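Local atomic coordinates of lipoprotein (Mycoplasma mycoides subsp. capri, PDB entry 7ADK), a protein that probably acts as a peptidase of the chymotrypsin-like PA clan, carried at the mycoplasma cell surface as a lipoprotein. Residues 267-272 / 641-646; 290-295 / 424-429; 310-315 / 380-385; 636-641 / 663-668. All coordinates share one frame; numbering follows the deposited sequence.

Three of the four contacts gather near the middle of the chain. Contacts 1 and 4 have centres 6 Å apart, share Y641 and alternate along the sequence, so segments 267-272, 636-646 and 663-668 form one buried cluster of loops. Contact 2, in the antiparallel sheet, is centred 15 Å from contact 4 and reaches it through T425 OG1, hydrogen-bonded to Y637 N. Contact 3 stands apart, 36 Å from contact 2 by centres, on helix 299-313, which follows strand 289-293. Both its segments fall between those of contact 2, so the pairing of strands 289-293 and 421-433 brackets an excursion, about half helix, from the probable peptidase core, whereas the loop cluster packs beside that sheet.

Contact 1 (267-272 / 641-646); sequences SVVDSL and YKDFYL
The Y645 ring has the backbone N of V269 4.2 Å above one face and CD2 of F644 3.7 Å above the opposite one, each displaced toward the rim. D643 OD1 lies at its edge, in plane, and S267 O also sits near the ring plane at the edge. The local motif is an Asx turn: D643 OD1 accepts from Y645 N at 3.2 Å, which ties the carboxylate to the backbone that carries the ring. With CG beside the backbone N (chi1 -66°), Y645 projects across segment 267-272. Its hydroxyl donates to S267 O at 2.8 Å, meeting the carbonyl from above its plane with a C=O...O angle of 98°. V269 slides past the ring in the opposite direction, and its CG2 branch reaches D643 OD2 at 3.4 Å. The second oxygen of each nearby acid has a hydroxyl partner, S663 for D643 and Y673 for D270. Those bonds probably ease the proximity of two like charges in this buried junction between two loops, where D270 OD1 stands 4.2 Å from D643 OD2.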
loop_
_atom_site.group_PDB
_atom_site.type_symbol
_atom_site.label_atom_id
_atom_site.label_comp_id
_atom_site.label_asym_id
_atom_site.label_seq_id
_atom_site.Cartn_x
_atom_site.Cartn_y
_atom_site.Cartn_z
ATOM N N SER B 267 10.654 -10.169 1.233
ATOM C CA SER B 267 11.146 -9.017 0.443
ATOM C C SER B 267 10.385 -7.671 0.508
ATOM O O SER B 267 9.224 -7.574 0.903
ATOM C CB SER B 267 11.238 -9.483 -1.012
ATOM O OG SER B 267 11.518 -8.451 -1.917
ATOM N N VAL B 268 11.026 -6.608 0.001
ATOM C CA VAL B 268 10.375 -5.411 -0.577
ATOM C C VAL B 268 9.393 -5.761 -1.716
ATOM O O VAL B 268 9.283 -6.923 -2.092
ATOM C CB VAL B 268 11.436 -4.315 -0.841
ATOM C CG1 VAL B 268 12.320 -4.589 -2.040
ATOM C CG2 VAL B 268 10.870 -2.905 -0.991
ATOM N N VAL B 269 8.610 -4.795 -2.216
ATOM C CA VAL B 269 7.328 -5.093 -2.884
ATOM C C VAL B 269 6.909 -4.286 -4.126
ATOM O O VAL B 269 6.117 -4.780 -4.914
ATOM C CB VAL B 269 6.228 -4.975 -1.836
ATOM C CG1 VAL B 269 6.011 -3.530 -1.421
ATOM C CG2 VAL B 269 4.899 -5.494 -2.350
ATOM N N ASP B 270 7.341 -3.041 -4.313
ATOM C CA ASP B 270 6.881 -2.205 -5.444
ATOM C C ASP B 270 8.068 -1.524 -6.141
ATOM O O ASP B 270 7.866 -0.706 -7.022
ATOM C CB ASP B 270 5.830 -1.151 -5.015
ATOM C CG ASP B 270 4.472 -1.598 -4.430
ATOM O OD1 ASP B 270 3.820 -2.507 -4.983
ATOM O OD2 ASP B 270 4.015 -0.963 -3.447
ATOM N N SER B 271 9.299 -1.829 -5.729
ATOM C CA SER B 271 10.524 -1.106 -6.077
ATOM C C SER B 271 11.470 -1.979 -6.901
ATOM O O SER B 271 11.481 -3.188 -6.726
ATOM C CB SER B 271 11.205 -0.626 -4.797
ATOM O OG SER B 271 12.263 0.237 -5.128
ATOM N N LEU B 272 12.248 -1.385 -7.807
ATOM C CA LEU B 272 13.245 -2.063 -8.649
ATOM C C LEU B 272 14.670 -1.690 -8.222
ATOM O O LEU B 272 15.045 -0.530 -8.312
ATOM C CB LEU B 272 13.072 -1.643 -10.119
ATOM C CG LEU B 272 11.677 -1.832 -10.716
ATOM C CD1 LEU B 272 11.678 -1.343 -12.161
ATOM C CD2 LEU B 272 11.217 -3.277 -10.627
ATOM N N TYR B 641 -3.335 -8.380 -0.453
ATOM C CA TYR B 641 -3.943 -8.472 0.879
ATOM C C TYR B 641 -2.922 -8.480 2.030
ATOM O O TYR B 641 -3.133 -7.812 3.043
ATOM C CB TYR B 641 -4.866 -9.698 0.935
ATOM C CG TYR B 641 -5.636 -9.807 2.237
ATOM C CD1 TYR B 641 -6.686 -8.908 2.506
ATOM C CD2 TYR B 641 -5.286 -10.777 3.194
ATOM C CE1 TYR B 641 -7.364 -8.961 3.737
ATOM C CE2 TYR B 641 -5.957 -10.829 4.430
ATOM C CZ TYR B 641 -6.990 -9.912 4.709
ATOM O OH TYR B 641 -7.619 -9.935 5.913
ATOM N N LYS B 642 -1.781 -9.169 1.871
ATOM C CA LYS B 642 -0.692 -9.200 2.875
ATOM C C LYS B 642 0.475 -8.245 2.578
ATOM O O LYS B 642 1.534 -8.327 3.195
ATOM C CB LYS B 642 -0.251 -10.643 3.172
ATOM C CG LYS B 642 -1.446 -11.511 3.604
ATOM C CD LYS B 642 -1.055 -12.762 4.399
ATOM C CE LYS B 642 -0.674 -12.418 5.844
ATOM N NZ LYS B 642 -0.361 -13.642 6.617
ATOM N N ASP B 643 0.296 -7.296 1.663
ATOM C CA ASP B 643 1.266 -6.243 1.361
ATOM C C ASP B 643 1.351 -5.215 2.501
ATOM O O ASP B 643 0.531 -4.305 2.620
ATOM C CB ASP B 643 0.900 -5.616 0.005
ATOM C CG ASP B 643 1.873 -4.549 -0.499
ATOM O OD1 ASP B 643 2.682 -4.041 0.308
ATOM O OD2 ASP B 643 1.816 -4.257 -1.714
ATOM N N PHE B 644 2.354 -5.388 3.359
ATOM C CA PHE B 644 2.582 -4.617 4.580
ATOM C C PHE B 644 3.283 -3.266 4.380
ATOM O O PHE B 644 3.452 -2.513 5.339
ATOM C CB PHE B 644 3.360 -5.505 5.556
ATOM C CG PHE B 644 4.672 -6.070 5.049
ATOM C CD1 PHE B 644 4.719 -7.364 4.503
ATOM C CD2 PHE B 644 5.851 -5.320 5.181
ATOM C CE1 PHE B 644 5.951 -7.925 4.140
ATOM C CE2 PHE B 644 7.078 -5.885 4.818
ATOM C CZ PHE B 644 7.129 -7.189 4.309
ATOM N N TYR B 645 3.701 -2.934 3.159
ATOM C CA TYR B 645 4.396 -1.675 2.886
ATOM C C TYR B 645 3.451 -0.497 2.665
ATOM O O TYR B 645 3.852 0.656 2.808
ATOM C CB TYR B 645 5.280 -1.839 1.664
ATOM C CG TYR B 645 6.426 -2.803 1.833
ATOM C CD1 TYR B 645 7.668 -2.295 2.234
ATOM C CD2 TYR B 645 6.261 -4.178 1.590
ATOM C CE1 TYR B 645 8.744 -3.165 2.431
ATOM C CE2 TYR B 645 7.347 -5.046 1.756
ATOM C CZ TYR B 645 8.568 -4.541 2.232
ATOM O OH TYR B 645 9.576 -5.383 2.528
ATOM N N LEU B 646 2.185 -0.775 2.344
ATOM C CA LEU B 646 1.110 0.211 2.269
ATOM C C LEU B 646 0.883 0.872 3.640
ATOM O O LEU B 646 0.665 0.176 4.634
ATOM C CB LEU B 646 -0.168 -0.485 1.777
ATOM C CG LEU B 646 -0.085 -1.041 0.348
ATOM C CD1 LEU B 646 -1.254 -1.975 0.080
ATOM C CD2 LEU B 646 -0.136 0.071 -0.689
#

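Contact 2 (290-295 / 424-429); sequences EEYKTS and GTMWIM
E290 and M426 cross at about a right angle on one side of a short antiparallel pairing. From CB, which leaves strand 289-293 on one face of the sheet, E290 places CG between its backbone N and carbonyl carbon (chi1 59°). That CG comes within 3.8 Å of M426 CG. The chain then runs extended, and CD lies 3.4 Å from M426 SD. At the tip both oxygens lie beside the thioether: OE1 is 3.2 Å from M426 SD, and OE2 lies 3.4 Å from M426 CG. Y292 OH gives OE1 a weak hydrogen bond, so a tyrosine two residues along the same strand may help to hold the carboxylate. Beneath this the backbones form a hydrogen-bonded pair: G424 N donates to E290 O at 3.1 Å with an N-H...O angle of 158°, while the return bond from E290 N to G424 O is weak at 3.4 Å. E290 O also accepts from S423 OG. F445, T447 and L464 of the neighbouring strands pack round M426. Such two-way backbone pairing is the signature of an antiparallel sheet, here of 421-433 beside 289-293, consistent with the beta-rich core of PA-clan peptidases.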
loop_
_atom_site.group_PDB
_atom_site.type_symbol
_atom_site.label_atom_id
_atom_site.label_comp_id
_atom_site.label_asym_id
_atom_site.label_seq_id
_atom_site.Cartn_x
_atom_site.Cartn_y
_atom_site.Cartn_z
ATOM N N GLU B 290 -1.076 -13.481 -14.199
ATOM C CA GLU B 290 -2.145 -14.079 -15.009
ATOM C C GLU B 290 -3.319 -14.555 -14.167
ATOM O O GLU B 290 -3.149 -14.976 -13.019
ATOM C CB GLU B 290 -1.593 -15.168 -15.944
ATOM C CG GLU B 290 -0.903 -16.310 -15.180
ATOM C CD GLU B 290 -0.987 -17.680 -15.865
ATOM O OE1 GLU B 290 -1.477 -17.772 -17.019
ATOM O OE2 GLU B 290 -0.582 -18.677 -15.222
ATOM N N GLU B 291 -4.507 -14.501 -14.768
ATOM C CA GLU B 291 -5.788 -14.892 -14.191
ATOM C C GLU B 291 -6.534 -15.827 -15.152
ATOM O O GLU B 291 -6.624 -15.548 -16.346
ATOM C CB GLU B 291 -6.665 -13.662 -13.889
ATOM C CG GLU B 291 -6.086 -12.611 -12.917
ATOM C CD GLU B 291 -5.642 -11.293 -13.597
ATOM O OE1 GLU B 291 -4.800 -11.318 -14.516
ATOM O OE2 GLU B 291 -6.130 -10.207 -13.196
ATOM N N TYR B 292 -7.126 -16.897 -14.626
ATOM C CA TYR B 292 -8.099 -17.738 -15.321
ATOM C C TYR B 292 -9.425 -17.727 -14.558
ATOM O O TYR B 292 -9.446 -18.127 -13.399
ATOM C CB TYR B 292 -7.584 -19.175 -15.418
ATOM C CG TYR B 292 -6.295 -19.346 -16.180
ATOM C CD1 TYR B 292 -6.288 -19.089 -17.554
ATOM C CD2 TYR B 292 -5.108 -19.730 -15.523
ATOM C CE1 TYR B 292 -5.124 -19.245 -18.308
ATOM C CE2 TYR B 292 -3.920 -19.841 -16.278
ATOM C CZ TYR B 292 -3.926 -19.600 -17.662
ATOM O OH TYR B 292 -2.780 -19.620 -18.374
ATOM N N LYS B 293 -10.518 -17.285 -15.181
ATOM C CA LYS B 293 -11.813 -17.139 -14.509
ATOM C C LYS B 293 -12.780 -18.232 -14.959
ATOM O O LYS B 293 -12.972 -18.444 -16.154
ATOM C CB LYS B 293 -12.323 -15.705 -14.730
ATOM C CG LYS B 293 -13.005 -15.163 -13.468
ATOM C CD LYS B 293 -13.523 -13.726 -13.647
ATOM C CE LYS B 293 -13.956 -13.120 -12.299
ATOM N NZ LYS B 293 -14.848 -11.941 -12.466
ATOM N N THR B 294 -13.365 -18.963 -14.017
ATOM C CA THR B 294 -14.156 -20.190 -14.264
ATOM C C THR B 294 -15.673 -20.006 -14.178
ATOM O O THR B 294 -16.411 -20.880 -14.618
ATOM C CB THR B 294 -13.742 -21.299 -13.284
ATOM O OG1 THR B 294 -13.772 -20.792 -11.979
ATOM C CG2 THR B 294 -12.353 -21.823 -13.572
ATOM N N SER B 295 -16.165 -18.880 -13.654
ATOM C CA SER B 295 -17.603 -18.621 -13.411
ATOM C C SER B 295 -18.312 -19.603 -12.462
ATOM O O SER B 295 -19.480 -19.924 -12.657
ATOM C CB SER B 295 -18.388 -18.417 -14.711
ATOM O OG SER B 295 -19.657 -17.851 -14.470
ATOM N N GLY B 424 -1.816 -16.693 -10.764
ATOM C CA GLY B 424 -0.430 -17.079 -10.521
ATOM C C GLY B 424 0.537 -16.197 -11.285
ATOM O O GLY B 424 0.278 -15.004 -11.485
ATOM N N THR B 425 1.697 -16.714 -11.660
ATOM C CA THR B 425 2.652 -15.941 -12.440
ATOM C C THR B 425 3.352 -16.815 -13.483
ATOM O O THR B 425 3.449 -18.038 -13.338
ATOM C CB THR B 425 3.657 -15.249 -11.514
ATOM O OG1 THR B 425 2.961 -14.447 -10.596
ATOM C CG2 THR B 425 4.601 -14.304 -12.247
ATOM N N MET B 426 3.807 -16.197 -14.561
ATOM C CA MET B 426 4.548 -16.833 -15.641
ATOM C C MET B 426 5.716 -15.969 -16.108
ATOM O O MET B 426 5.756 -14.766 -15.873
ATOM C CB MET B 426 3.680 -17.103 -16.880
ATOM C CG MET B 426 2.294 -17.650 -16.615
ATOM S SD MET B 426 1.527 -18.508 -18.001
ATOM C CE MET B 426 1.042 -17.136 -19.093
ATOM N N TRP B 427 6.640 -16.576 -16.829
ATOM C CA TRP B 427 7.577 -15.872 -17.686
ATOM C C TRP B 427 7.497 -16.374 -19.110
ATOM O O TRP B 427 7.189 -17.539 -19.368
ATOM C CB TRP B 427 9.000 -16.000 -17.157
ATOM C CG TRP B 427 9.548 -17.389 -17.158
ATOM C CD1 TRP B 427 10.341 -17.915 -18.114
ATOM C CD2 TRP B 427 9.327 -18.453 -16.189
ATOM N NE1 TRP B 427 10.611 -19.226 -17.826
ATOM C CE2 TRP B 427 10.028 -19.612 -16.643
ATOM C CE3 TRP B 427 8.624 -18.552 -14.982
ATOM C CZ2 TRP B 427 10.023 -20.826 -15.964
ATOM C CZ3 TRP B 427 8.632 -19.765 -14.276
ATOM C CH2 TRP B 427 9.324 -20.895 -14.758
ATOM N N ILE B 428 7.744 -15.486 -20.052
ATOM C CA ILE B 428 7.931 -15.826 -21.455
ATOM C C ILE B 428 9.257 -16.596 -21.580
ATOM O O ILE B 428 10.302 -16.108 -21.148
ATOM C CB ILE B 428 7.830 -14.530 -22.289
ATOM C CG1 ILE B 428 7.438 -14.805 -23.741
ATOM C CG2 ILE B 428 9.066 -13.619 -22.217
ATOM C CD1 ILE B 428 6.874 -13.530 -24.388
ATOM N N MET B 429 9.233 -17.807 -22.142
ATOM C CA MET B 429 10.449 -18.585 -22.350
ATOM C C MET B 429 10.774 -18.810 -23.821
ATOM O O MET B 429 11.940 -18.776 -24.192
ATOM C CB MET B 429 10.420 -19.874 -21.533
ATOM C CG MET B 429 9.540 -21.002 -22.070
ATOM S SD MET B 429 10.023 -22.641 -21.483
ATOM C CE MET B 429 9.405 -22.540 -19.810
#

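Contact 3 (310-315 / 380-385); sequences YEKEIE and ESEYQK
Segment 380-385, an irregular loop, passes the C-terminal end of helix 299-313 with S381 CA 5.2 Å from K312 CA, just before I314 leaves helical geometry and centres an inverse gamma turn. S381 is the polar link: its OG donates to E313 OE2 at 2.6 Å, arriving above the carboxylate plane by 37°. The bend of E313 at chi2 (46°) brings that oxygen back over the serine, whose hydroxyl also has a weak bond with N320. K312 supplies the apolar part of the contact, laying its chain obliquely over E382 so that CD touches E382 CG at 3.8 Å. Its ammonium goes elsewhere, forming a salt bridge from NZ to E311 OE2 at 2.8 Å on the syn side, somewhat out of the carboxylate plane. E382 therefore gets little direct compensation from this lysine, and the surrounding acids could raise its proton affinity: E382 OE1 lies 4.0 Å from E311 OE1 and 4.1 Å from E315 OE2.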
loop_
_atom_site.group_PDB
_atom_site.type_symbol
_atom_site.label_atom_id
_atom_site.label_comp_id
_atom_site.label_asym_id
_atom_site.label_seq_id
_atom_site.Cartn_x
_atom_site.Cartn_y
_atom_site.Cartn_z
ATOM N N TYR B 310 -14.472 -35.840 7.698
ATOM C CA TYR B 310 -13.483 -36.691 8.376
ATOM C C TYR B 310 -12.994 -36.056 9.685
ATOM O O TYR B 310 -12.924 -36.743 10.707
ATOM C CB TYR B 310 -12.311 -37.032 7.446
ATOM C CG TYR B 310 -12.644 -37.873 6.225
ATOM C CD1 TYR B 310 -12.003 -37.608 5.001
ATOM C CD2 TYR B 310 -13.531 -38.962 6.319
ATOM C CE1 TYR B 310 -12.259 -38.410 3.874
ATOM C CE2 TYR B 310 -13.808 -39.751 5.188
ATOM C CZ TYR B 310 -13.175 -39.473 3.962
ATOM O OH TYR B 310 -13.451 -40.245 2.883
ATOM N N GLU B 311 -12.765 -34.737 9.718
ATOM C CA GLU B 311 -12.487 -34.012 10.967
ATOM C C GLU B 311 -13.622 -34.166 11.997
ATOM O O GLU B 311 -13.337 -34.413 13.169
ATOM C CB GLU B 311 -12.171 -32.535 10.668
ATOM C CG GLU B 311 -11.826 -31.697 11.912
ATOM C CD GLU B 311 -13.045 -31.054 12.603
ATOM O OE1 GLU B 311 -13.297 -31.359 13.787
ATOM O OE2 GLU B 311 -13.726 -30.188 12.012
ATOM N N LYS B 312 -14.898 -34.087 11.580
ATOM C CA LYS B 312 -16.052 -34.278 12.466
ATOM C C LYS B 312 -16.052 -35.661 13.112
ATOM O O LYS B 312 -16.189 -35.736 14.333
ATOM C CB LYS B 312 -17.398 -34.038 11.750
ATOM C CG LYS B 312 -17.771 -32.613 11.311
ATOM C CD LYS B 312 -16.961 -31.463 11.909
ATOM C CE LYS B 312 -17.206 -30.176 11.118
ATOM N NZ LYS B 312 -16.255 -29.097 11.481
ATOM N N GLU B 313 -15.954 -36.735 12.321
ATOM C CA GLU B 313 -16.426 -38.052 12.790
ATOM C C GLU B 313 -15.413 -39.211 12.781
ATOM O O GLU B 313 -15.725 -40.286 13.291
ATOM C CB GLU B 313 -17.792 -38.367 12.147
ATOM C CG GLU B 313 -18.691 -39.369 12.890
ATOM C CD GLU B 313 -18.824 -39.153 14.409
ATOM O OE1 GLU B 313 -19.057 -40.141 15.134
ATOM O OE2 GLU B 313 -18.691 -38.012 14.900
ATOM N N ILE B 314 -14.162 -38.996 12.361
ATOM C CA ILE B 314 -13.029 -39.835 12.803
ATOM C C ILE B 314 -12.609 -39.337 14.198
ATOM O O ILE B 314 -11.624 -38.626 14.380
ATOM C CB ILE B 314 -11.892 -39.895 11.756
ATOM C CG1 ILE B 314 -12.386 -40.339 10.363
ATOM C CG2 ILE B 314 -10.749 -40.815 12.202
ATOM C CD1 ILE B 314 -13.082 -41.689 10.286
ATOM N N GLU B 315 -13.460 -39.618 15.181
ATOM C CA GLU B 315 -13.419 -39.012 16.511
ATOM C C GLU B 315 -14.049 -39.915 17.582
ATOM O O GLU B 315 -14.970 -40.681 17.319
ATOM C CB GLU B 315 -14.121 -37.651 16.439
ATOM C CG GLU B 315 -14.024 -36.824 17.706
ATOM C CD GLU B 315 -14.544 -35.400 17.507
ATOM O OE1 GLU B 315 -15.604 -35.057 18.055
ATOM O OE2 GLU B 315 -13.890 -34.607 16.814
ATOM N N GLU B 380 -23.314 -34.282 12.855
ATOM C CA GLU B 380 -23.169 -32.848 13.116
ATOM C C GLU B 380 -22.161 -32.531 14.244
ATOM O O GLU B 380 -22.377 -31.671 15.089
ATOM C CB GLU B 380 -24.570 -32.239 13.344
ATOM C CG GLU B 380 -25.338 -32.651 14.609
ATOM C CD GLU B 380 -26.173 -33.930 14.503
ATOM O OE1 GLU B 380 -25.784 -34.909 13.836
ATOM O OE2 GLU B 380 -27.194 -33.989 15.193
ATOM N N SER B 381 -21.048 -33.256 14.312
ATOM C CA SER B 381 -20.179 -33.456 15.485
ATOM C C SER B 381 -19.379 -32.239 16.003
ATOM O O SER B 381 -18.499 -32.395 16.847
ATOM C CB SER B 381 -19.222 -34.621 15.198
ATOM O OG SER B 381 -19.888 -35.681 14.548
ATOM N N GLU B 382 -19.653 -31.022 15.530
ATOM C CA GLU B 382 -19.037 -29.768 15.992
ATOM C C GLU B 382 -20.031 -28.602 16.009
ATOM O O GLU B 382 -21.051 -28.629 15.326
ATOM C CB GLU B 382 -17.826 -29.390 15.124
ATOM C CG GLU B 382 -16.549 -30.187 15.425
ATOM C CD GLU B 382 -16.014 -29.998 16.848
ATOM O OE1 GLU B 382 -15.140 -30.777 17.259
ATOM O OE2 GLU B 382 -16.452 -29.067 17.554
ATOM N N TYR B 383 -19.713 -27.559 16.777
ATOM C CA TYR B 383 -20.531 -26.351 16.877
ATOM C C TYR B 383 -20.778 -25.681 15.516
ATOM O O TYR B 383 -19.867 -25.536 14.702
ATOM C CB TYR B 383 -19.879 -25.376 17.867
ATOM C CG TYR B 383 -18.391 -25.146 17.679
ATOM C CD1 TYR B 383 -17.474 -25.921 18.408
ATOM C CD2 TYR B 383 -17.916 -24.157 16.802
ATOM C CE1 TYR B 383 -16.096 -25.678 18.300
ATOM C CE2 TYR B 383 -16.540 -23.905 16.696
ATOM C CZ TYR B 383 -15.626 -24.649 17.465
ATOM O OH TYR B 383 -14.309 -24.369 17.392
ATOM N N GLN B 384 -22.007 -25.219 15.288
ATOM C CA GLN B 384 -22.336 -24.299 14.210
ATOM C C GLN B 384 -21.860 -22.883 14.577
ATOM O O GLN B 384 -22.572 -22.128 15.238
ATOM C CB GLN B 384 -23.838 -24.373 13.958
ATOM N N LYS B 385 -20.604 -22.558 14.253
ATOM C CA LYS B 385 -19.979 -21.261 14.521
ATOM C C LYS B 385 -18.676 -21.028 13.736
ATOM O O LYS B 385 -17.786 -21.882 13.730
ATOM C CB LYS B 385 -19.684 -21.171 16.010
#

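Contact 4 (636-641 / 663-668); sequences GYPTAY and SLWINS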
loop_
_atom_site.group_PDB
_atom_site.type_symbol
_atom_site.label_atom_id
_atom_site.label_comp_id
_atom_site.label_asym_id
_atom_site.label_seq_id
_atom_site.Cartn_x
_atom_site.Cartn_y
_atom_site.Cartn_z
ATOM N N GLY B 636 6.748 -13.144 -9.774
ATOM C CA GLY B 636 5.631 -13.326 -8.885
ATOM C C GLY B 636 4.920 -12.019 -8.613
ATOM O O GLY B 636 5.507 -10.980 -8.326
ATOM N N TYR B 637 3.607 -12.120 -8.652
ATOM C CA TYR B 637 2.713 -11.091 -8.178
ATOM C C TYR B 637 1.803 -11.734 -7.134
ATOM O O TYR B 637 0.838 -12.410 -7.495
ATOM C CB TYR B 637 1.970 -10.479 -9.365
ATOM C CG TYR B 637 2.834 -9.891 -10.464
ATOM C CD1 TYR B 637 3.355 -10.720 -11.474
ATOM C CD2 TYR B 637 2.985 -8.500 -10.566
ATOM C CE1 TYR B 637 3.974 -10.165 -12.608
ATOM C CE2 TYR B 637 3.593 -7.942 -11.704
ATOM C CZ TYR B 637 4.071 -8.769 -12.738
ATOM O OH TYR B 637 4.554 -8.217 -13.878
ATOM N N PRO B 638 2.096 -11.630 -5.837
ATOM C CA PRO B 638 1.152 -12.049 -4.820
ATOM C C PRO B 638 -0.050 -11.103 -4.797
ATOM O O PRO B 638 0.059 -9.936 -5.165
ATOM C CB PRO B 638 1.943 -12.054 -3.522
ATOM C CG PRO B 638 3.025 -11.008 -3.746
ATOM C CD PRO B 638 3.278 -11.038 -5.245
ATOM N N THR B 639 -1.196 -11.572 -4.325
ATOM C CA THR B 639 -2.327 -10.687 -4.024
ATOM C C THR B 639 -1.924 -9.620 -3.009
ATOM O O THR B 639 -1.144 -9.872 -2.093
ATOM C CB THR B 639 -3.532 -11.460 -3.489
ATOM O OG1 THR B 639 -3.170 -12.256 -2.386
ATOM C CG2 THR B 639 -4.153 -12.358 -4.554
ATOM N N ALA B 640 -2.453 -8.408 -3.148
ATOM C CA ALA B 640 -2.068 -7.279 -2.308
ATOM C C ALA B 640 -2.583 -7.347 -0.848
ATOM O O ALA B 640 -2.271 -6.469 -0.049
ATOM C CB ALA B 640 -2.494 -6.005 -3.034
ATOM N N TYR B 641 -3.335 -8.380 -0.453
ATOM C CA TYR B 641 -3.943 -8.472 0.879
ATOM C C TYR B 641 -2.922 -8.480 2.030
ATOM O O TYR B 641 -3.133 -7.812 3.043
ATOM C CB TYR B 641 -4.866 -9.698 0.935
ATOM C CG TYR B 641 -5.636 -9.807 2.237
ATOM C CD1 TYR B 641 -6.686 -8.908 2.506
ATOM C CD2 TYR B 641 -5.286 -10.777 3.194
ATOM C CE1 TYR B 641 -7.364 -8.961 3.737
ATOM C CE2 TYR B 641 -5.957 -10.829 4.430
ATOM C CZ TYR B 641 -6.990 -9.912 4.709
ATOM O OH TYR B 641 -7.619 -9.935 5.913
ATOM N N SER B 663 0.627 -7.068 -6.128
ATOM C CA SER B 663 1.907 -6.382 -5.870
ATOM C C SER B 663 3.027 -6.904 -6.782
ATOM O O SER B 663 2.960 -8.047 -7.205
ATOM C CB SER B 663 2.342 -6.612 -4.425
ATOM O OG SER B 663 1.346 -6.247 -3.503
ATOM N N LEU B 664 4.077 -6.127 -7.065
ATOM C CA LEU B 664 5.274 -6.546 -7.820
ATOM C C LEU B 664 6.402 -7.003 -6.878
ATOM O O LEU B 664 7.419 -6.330 -6.727
ATOM C CB LEU B 664 5.704 -5.398 -8.753
ATOM C CG LEU B 664 6.923 -5.709 -9.655
ATOM C CD1 LEU B 664 6.528 -6.395 -10.948
ATOM C CD2 LEU B 664 7.636 -4.421 -10.020
ATOM N N TRP B 665 6.215 -8.141 -6.208
ATOM C CA TRP B 665 7.160 -8.669 -5.211
ATOM C C TRP B 665 8.531 -9.031 -5.818
ATOM O O TRP B 665 8.675 -9.322 -6.997
ATOM C CB TRP B 665 6.530 -9.835 -4.437
ATOM C CG TRP B 665 6.818 -9.924 -2.964
ATOM C CD1 TRP B 665 7.844 -10.581 -2.387
ATOM C CD2 TRP B 665 6.059 -9.360 -1.849
ATOM N NE1 TRP B 665 7.780 -10.443 -1.023
ATOM C CE2 TRP B 665 6.727 -9.668 -0.637
ATOM C CE3 TRP B 665 4.854 -8.645 -1.731
ATOM C CZ2 TRP B 665 6.293 -9.217 0.605
ATOM C CZ3 TRP B 665 4.392 -8.197 -0.484
ATOM C CH2 TRP B 665 5.123 -8.454 0.679
ATOM N N ILE B 666 9.557 -8.943 -4.990
ATOM C CA ILE B 666 10.985 -8.919 -5.324
ATOM C C ILE B 666 11.742 -9.831 -4.354
ATOM O O ILE B 666 11.153 -10.666 -3.689
ATOM C CB ILE B 666 11.448 -7.431 -5.524
ATOM C CG1 ILE B 666 12.953 -7.150 -5.755
ATOM C CG2 ILE B 666 10.867 -6.414 -4.543
ATOM C CD1 ILE B 666 13.290 -5.712 -6.171
ATOM N N ASN B 667 13.053 -9.705 -4.304
ATOM C CA ASN B 667 14.021 -10.423 -3.496
ATOM C C ASN B 667 15.052 -9.382 -3.059
ATOM O O ASN B 667 16.001 -9.107 -3.800
ATOM C CB ASN B 667 14.605 -11.475 -4.430
ATOM C CG ASN B 667 15.666 -12.332 -3.800
ATOM O OD1 ASN B 667 15.581 -12.712 -2.645
ATOM N ND2 ASN B 667 16.661 -12.742 -4.552
ATOM N N SER B 668 14.747 -8.618 -2.013
ATOM C CA SER B 668 15.560 -7.486 -1.547
ATOM C C SER B 668 15.202 -7.016 -0.145
ATOM O O SER B 668 14.108 -7.264 0.353
ATOM C CB SER B 668 15.416 -6.292 -2.485
ATOM O OG SER B 668 16.273 -6.469 -3.573
#
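Y637 and L664 lie side by side and point the same way, whereas P638 and W665 cross at about a right angle, so two differently oriented pairs hold these loops together. In the first, L664 puts CG anti to its backbone N (chi1 -178°), and this turns the end of a side chain that starts away from the other loop back along the tyrosine. CD1 of L664 then meets CE2 of Y637 at 3.4 Å, approaching the ring obliquely. The phenol goes on to another anchor, its OH bonding to L287 O. In the second pair the proline ring is applied to the base of the tryptophan: P638 CD rests on W665 CB at 3.6 Å, and P638 CG comes equally near W665 CE3, again oblique to the ring. The backbone link lies to one side of the pairs. S663 N donates to P638 O at 3.1 Å, with an N-H...O angle of 162°. S663 O receives a CA-H...O contact from Y637 CA at 3.2 Å. Near A640, S663 OG lies 3.9 Å from A640 CB, but its polar partner is D643. The whole is a buried, irregular loop-to-loop packing, neither strand pairing nor helix packing, that brings together the two ends of the excursion carrying helix 651-655 in the probable peptidase domain.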